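Local atomic coordinates of Sts-2 protein (Mus musculus, PDB entry 3D4I), a protein that removes phosphate through an acid-dependent activity of its histidine phosphatase domain and probably interferes with CBL-mediated down-regulation of receptors, promoting their accumulation on the cell surface. Residues G38-P43 / N56-F61. Residues are numbered along the deposited sequence; the frame is centred on the assembly and turned at random.
Sequences GKYYRP and NGIKDF
Ile58 carries one side of this contact by itself, reaching across to the backbone of Gly38-Tyr40 with its two methyl groups. CD1 sits 3.9 Å from Tyr40 CB and equally close to the peptide nitrogen Tyr40 N, so it packs where the tyrosine side chain leaves the main chain. Relative to the Tyr40 ring it lies at the edge, near the ring plane, and does not cover a face. The branch methyl, CG2, stands 4.0 Å from Gly38 O, a van der Waals approach to a carbonyl. An extended isoleucine explains the reach: CG1 is anti to the backbone N (chi1 -156°) and chi2 is also anti (173°), which carries CD1 far enough to touch although the nearest CA atoms, those of Tyr40 and Ile58, are 7.4 Å apart. Together the segments bury just 113 Å², evidence of a light, largely apolar touch at the surface.

Further contacts probably help to position both partners. The Tyr40 hydroxyl is hydrogen-bonded to Pro48 O, which tethers the far end of the ring, while Thr35 OG1 holds the backbone nitrogen of Lys39. Ile58 lies in a 3-10 segment, in which Phe61 N makes a weak 3.3 Å hydrogen bond to Ile58 O, and its side chain also rests on Leu30 of helix 29-32.

Two parts of one long connection between helices 29-32 and 69-85 thus meet through Ile58 packing on Gly38-Tyr40; the centre of the contact lies about 22 Å from the centre of the chain, at the periphery of the alpha/beta fold of a branch 1 histidine phosphatase.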
loop_
_atom_site.group_PDB
_atom_site.type_symbol
_atom_site.label_atom_id
_atom_site.label_comp_id
_atom_site.label_asym_id
_atom_site.label_seq_id
_atom_site.Cartn_x
_atom_site.Cartn_y
_atom_site.Cartn_z
ATOM N N GLY A 38 -5.008 27.955 -6.376
ATOM C CA GLY A 38 -5.660 27.467 -5.158
ATOM C C GLY A 38 -6.370 26.129 -5.255
ATOM O O GLY A 38 -7.148 25.762 -4.372
ATOM N N LYS A 39 -6.109 25.391 -6.324
ATOM C CA LYS A 39 -6.784 24.122 -6.535
ATOM C C LYS A 39 -5.897 22.958 -6.089
ATOM O O LYS A 39 -4.663 23.068 -6.100
ATOM C CB LYS A 39 -7.138 23.955 -8.009
ATOM C CG LYS A 39 -8.125 25.015 -8.551
ATOM C CD LYS A 39 -9.600 24.695 -8.232
ATOM C CE LYS A 39 -10.133 23.459 -8.999
ATOM N NZ LYS A 39 -11.652 23.418 -9.070
ATOM N N TYR A 40 -6.535 21.851 -5.720
ATOM C CA TYR A 40 -5.801 20.633 -5.350
ATOM C C TYR A 40 -5.216 19.929 -6.581
ATOM O O TYR A 40 -5.887 19.781 -7.589
ATOM C CB TYR A 40 -6.699 19.671 -4.574
ATOM C CG TYR A 40 -6.035 18.342 -4.194
ATOM C CD1 TYR A 40 -5.124 18.278 -3.144
ATOM C CD2 TYR A 40 -6.340 17.159 -4.879
ATOM C CE1 TYR A 40 -4.513 17.090 -2.797
ATOM C CE2 TYR A 40 -5.720 15.939 -4.530
ATOM C CZ TYR A 40 -4.816 15.931 -3.488
ATOM O OH TYR A 40 -4.207 14.762 -3.107
ATOM N N TYR A 41 -3.966 19.489 -6.488
ATOM C CA TYR A 41 -3.419 18.573 -7.487
ATOM C C TYR A 41 -2.469 17.598 -6.792
ATOM O O TYR A 41 -2.143 17.804 -5.617
ATOM C CB TYR A 41 -2.740 19.364 -8.614
ATOM C CG TYR A 41 -1.320 19.812 -8.325
ATOM C CD1 TYR A 41 -1.048 20.848 -7.433
ATOM C CD2 TYR A 41 -0.251 19.200 -8.976
ATOM C CE1 TYR A 41 0.270 21.261 -7.190
ATOM C CE2 TYR A 41 1.048 19.596 -8.750
ATOM C CZ TYR A 41 1.308 20.605 -7.852
ATOM O OH TYR A 41 2.618 20.965 -7.677
ATOM N N ARG A 42 -2.039 16.541 -7.484
ATOM C CA ARG A 42 -1.168 15.538 -6.863
ATOM C C ARG A 42 0.246 15.708 -7.370
ATOM O O ARG A 42 0.527 15.359 -8.508
ATOM C CB ARG A 42 -1.616 14.097 -7.172
ATOM C CG ARG A 42 -3.028 13.706 -6.821
ATOM C CD ARG A 42 -3.422 12.362 -7.524
ATOM N NE ARG A 42 -2.845 11.171 -6.886
ATOM C CZ ARG A 42 -2.845 9.948 -7.415
ATOM N NH1 ARG A 42 -3.371 9.721 -8.613
ATOM N NH2 ARG A 42 -2.306 8.944 -6.767
ATOM N N PRO A 43 1.150 16.247 -6.540
ATOM C CA PRO A 43 2.538 16.329 -6.964
ATOM C C PRO A 43 3.312 14.995 -6.820
ATOM O O PRO A 43 4.449 14.915 -7.270
ATOM C CB PRO A 43 3.130 17.392 -6.022
ATOM C CG PRO A 43 2.264 17.342 -4.813
ATOM C CD PRO A 43 0.921 16.845 -5.211
ATOM N N ASN A 56 -14.974 26.210 3.794
ATOM C CA ASN A 56 -13.818 27.119 3.727
ATOM C C ASN A 56 -12.727 26.665 2.739
ATOM O O ASN A 56 -11.551 27.032 2.876
ATOM C CB ASN A 56 -13.222 27.413 5.128
ATOM C CG ASN A 56 -14.271 27.396 6.260
ATOM O OD1 ASN A 56 -13.952 27.045 7.401
ATOM N ND2 ASN A 56 -15.513 27.778 5.948
ATOM N N GLY A 57 -13.125 25.867 1.747
ATOM C CA GLY A 57 -12.203 25.381 0.717
ATOM C C GLY A 57 -11.101 24.459 1.223
ATOM O O GLY A 57 -11.231 23.832 2.278
ATOM N N ILE A 58 -10.009 24.409 0.462
ATOM C CA ILE A 58 -8.838 23.553 0.714
ATOM C C ILE A 58 -8.096 23.846 2.034
ATOM O O ILE A 58 -7.433 22.966 2.584
ATOM C CB ILE A 58 -7.845 23.666 -0.494
ATOM C CG1 ILE A 58 -6.937 22.446 -0.617
ATOM C CG2 ILE A 58 -7.051 24.990 -0.451
ATOM C CD1 ILE A 58 -6.070 22.458 -1.878
ATOM N N LYS A 59 -8.213 25.079 2.531
ATOM C CA LYS A 59 -7.412 25.537 3.674
ATOM C C LYS A 59 -7.683 24.837 5.013
ATOM O O LYS A 59 -6.823 24.837 5.889
ATOM C CB LYS A 59 -7.510 27.065 3.847
ATOM C CG LYS A 59 -6.277 27.831 3.379
ATOM C CD LYS A 59 -6.325 29.296 3.839
ATOM C CE LYS A 59 -4.960 29.810 4.310
ATOM N NZ LYS A 59 -4.589 29.271 5.661
ATOM N N ASP A 60 -8.865 24.243 5.172
ATOM C CA ASP A 60 -9.218 23.576 6.433
ATOM C C ASP A 60 -8.533 22.221 6.649
ATOM O O ASP A 60 -8.509 21.698 7.768
ATOM C CB ASP A 60 -10.738 23.432 6.548
ATOM C CG ASP A 60 -11.441 24.756 6.820
ATOM O OD1 ASP A 60 -10.764 25.780 7.078
ATOM O OD2 ASP A 60 -12.695 24.767 6.767
ATOM N N PHE A 61 -7.968 21.655 5.583
ATOM C CA PHE A 61 -7.204 20.412 5.678
ATOM C C PHE A 61 -5.876 20.586 6.414
ATOM O O PHE A 61 -5.280 19.609 6.865
ATOM C CB PHE A 61 -6.967 19.830 4.292
ATOM C CG PHE A 61 -8.213 19.333 3.624
ATOM C CD1 PHE A 61 -8.712 18.058 3.901
ATOM C CD2 PHE A 61 -8.885 20.131 2.696
ATOM C CE1 PHE A 61 -9.862 17.599 3.275
ATOM C CE2 PHE A 61 -10.043 19.666 2.055
ATOM C CZ PHE A 61 -10.529 18.408 2.338
#